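Nine-heme cytochrome c (Desulfovibrio desulfuricans, PDB 1OFW) carries electrons through nine c-type hemes and may form part of a transmembrane redox complex that passes electrons to the cytoplasm for sulfate reduction. Local coordinates at residues G9-I14 and D154-A159. Sequence-based numbering, arbitrary orientation.
Sequences GAPSAI and DNEALA. With HEC (heme c), chain C.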
# COMPACT_ATOMS: atom_id res chain seq x y z
N GLY A 9 -14.09 7.70 21.92
CA GLY A 9 -13.43 8.58 22.87
C GLY A 9 -11.94 8.67 22.73
O GLY A 9 -11.19 9.31 23.44
N ALA A 10 -11.30 7.99 21.79
CA ALA A 10 -9.99 8.17 21.23
C ALA A 10 -9.93 9.51 20.52
O ALA A 10 -10.95 10.02 20.05
CB ALA A 10 -9.60 7.10 20.20
N PRO A 11 -8.76 10.12 20.43
CA PRO A 11 -8.67 11.34 19.66
C PRO A 11 -8.97 11.02 18.19
O PRO A 11 -8.74 9.91 17.74
CB PRO A 11 -7.23 11.79 19.88
CG PRO A 11 -6.79 11.06 21.10
CD PRO A 11 -7.48 9.72 21.02
N SER A 12 -9.54 11.99 17.53
CA SER A 12 -9.97 11.81 16.14
C SER A 12 -8.77 11.51 15.28
O SER A 12 -8.82 10.63 14.41
CB SER A 12 -10.69 13.09 15.68
OG SER A 12 -11.31 12.86 14.40
N ALA A 13 -7.72 12.27 15.51
CA ALA A 13 -6.42 12.07 14.87
C ALA A 13 -5.33 12.26 15.91
O ALA A 13 -5.51 13.08 16.81
CB ALA A 13 -6.24 13.00 13.68
N ILE A 14 -4.25 11.51 15.81
CA ILE A 14 -3.26 11.29 16.84
C ILE A 14 -1.86 11.41 16.24
O ILE A 14 -1.60 10.64 15.32
CB ILE A 14 -3.40 9.86 17.45
CG1 ILE A 14 -4.77 9.59 18.07
CG2 ILE A 14 -2.26 9.55 18.42
CD1 ILE A 14 -5.15 8.14 18.34
N ASP A 154 -1.75 20.11 22.26
CA ASP A 154 -0.73 20.34 21.26
C ASP A 154 -0.68 19.15 20.29
O ASP A 154 -0.54 19.39 19.08
CB ASP A 154 0.60 20.54 21.96
CG ASP A 154 0.82 21.94 22.52
OD1 ASP A 154 1.98 22.21 22.90
OD2 ASP A 154 -0.11 22.76 22.58
N ASN A 155 -0.80 17.95 20.81
CA ASN A 155 -0.81 16.78 19.91
C ASN A 155 -2.01 16.92 18.96
O ASN A 155 -1.93 16.86 17.73
CB ASN A 155 -0.84 15.50 20.68
CG ASN A 155 -0.69 14.23 19.88
OD1 ASN A 155 -1.47 13.94 18.96
ND2 ASN A 155 0.31 13.45 20.23
N GLU A 156 -3.19 17.20 19.51
CA GLU A 156 -4.37 17.25 18.63
C GLU A 156 -4.30 18.39 17.62
O GLU A 156 -4.79 18.26 16.48
CB GLU A 156 -5.64 17.35 19.50
CG GLU A 156 -5.82 16.08 20.31
CD GLU A 156 -7.00 16.10 21.25
OE1 GLU A 156 -7.13 17.08 22.01
OE2 GLU A 156 -7.77 15.11 21.22
N ALA A 157 -3.70 19.51 18.00
CA ALA A 157 -3.61 20.62 17.07
C ALA A 157 -2.68 20.25 15.90
O ALA A 157 -3.05 20.55 14.77
CB ALA A 157 -3.13 21.92 17.71
N LEU A 158 -1.57 19.61 16.22
CA LEU A 158 -0.64 19.16 15.17
C LEU A 158 -1.32 18.13 14.27
O LEU A 158 -1.19 18.18 13.05
CB LEU A 158 0.63 18.56 15.77
CG LEU A 158 1.64 19.56 16.40
CD1 LEU A 158 2.70 18.79 17.14
CD2 LEU A 158 2.23 20.46 15.34
N ALA A 159 -2.05 17.20 14.89
CA ALA A 159 -2.73 16.17 14.12
C ALA A 159 -3.78 16.79 13.21
O ALA A 159 -3.94 16.46 12.03
CB ALA A 159 -3.38 15.17 15.07
FE HEC C . -7.64 2.81 19.10
CHA HEC C . -5.31 5.01 20.23
CHB HEC C . -9.57 3.37 21.88
CHC HEC C . -10.18 1.03 17.71
CHD HEC C . -5.54 1.82 16.60
NA HEC C . -7.46 3.94 20.72
C1A HEC C . -6.44 4.82 20.99
C2A HEC C . -6.71 5.49 22.26
C3A HEC C . -7.88 5.02 22.72
C4A HEC C . -8.37 4.05 21.77
CMA HEC C . -8.66 5.37 24.01
CAA HEC C . -5.78 6.51 22.95
CBA HEC C . -4.90 5.69 23.92
CGA HEC C . -3.74 6.39 24.57
O1A HEC C . -3.17 7.35 24.02
O2A HEC C . -3.39 5.95 25.70
NB HEC C . -9.47 2.27 19.70
C1B HEC C . -10.10 2.57 20.91
C2B HEC C . -11.40 1.93 20.94
C3B HEC C . -11.61 1.33 19.75
C4B HEC C . -10.38 1.54 18.98
CMB HEC C . -12.35 1.99 22.16
CAB HEC C . -12.81 0.57 19.21
CBB HEC C . -14.07 1.44 19.13
NC HEC C . -7.81 1.66 17.49
C1C HEC C . -8.94 1.01 17.08
C2C HEC C . -8.68 0.28 15.87
C3C HEC C . -7.38 0.46 15.57
C4C HEC C . -6.82 1.33 16.57
CMC HEC C . -9.72 -0.59 15.14
CAC HEC C . -6.54 -0.18 14.46
CBC HEC C . -7.06 0.04 13.04
ND HEC C . -5.78 3.27 18.56
C1D HEC C . -5.07 2.77 17.49
C2D HEC C . -3.79 3.41 17.41
C3D HEC C . -3.75 4.36 18.36
C4D HEC C . -4.99 4.24 19.11
CMD HEC C . -2.72 3.02 16.35
CAD HEC C . -2.65 5.39 18.63
CBD HEC C . -1.73 5.00 19.81
CGD HEC C . -0.69 6.13 20.04
O1D HEC C . 0.50 5.74 20.07
O2D HEC C . -1.04 7.31 20.19
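Ala159, on helix 152-164, meets Ala13 of the segment 9-14. Their methyl groups touch, CB to CB, at 3.8 Å. The Ala159 methyl also lies against the backbone: its CB is 3.5 Å from Ala13 O. Two small side chains let the segments come close, with the CA atoms of Ala13 and Ala159 5.6 Å apart. One turn earlier on the helix, Asn155 points at the segment 9-14. Its CG is anti to the backbone N (chi1 -173°), which carries the amide out to the backbone of Ile14. OD1 of Asn155 lies 3.7 Å from Ile14 C and accepts a hydrogen bond from the backbone N of Val15, the next residue. This polar bond ties the helix to the strand beside the alanine pair. Glu156 extends beyond CG, and the side chains of Glu156 and Pro11 cross at about a right angle. OE2 of Glu156 reaches Pro11 CB at 3.6 Å, a van der Waals contact at the more open side of the interface.

The CB of Ile14 points away from the helix, and its branches turn to a heme. CG2 is anti to the backbone N and comes to 3.1 Å from propionate oxygen O2D, a close approach. Two methyls lie over the same face of the porphyrin. CD1 of Ile14 stands above the CHA edge, 3.7 Å from that meso carbon. CB of Ala10 stands above the pyrrole ring of C4A, 3.6 Å from that atom. Ile14 and Ala10 also touch His37, an axial ligand of the iron of heme 1. Strand 13-16, paired antiparallel with strand 33-36, is thus covered by helix 152-164 on one side and lines a heme on the other. The site is a bis-histidine heme c pocket in a class III cytochrome c (cytochrome c3-like) region.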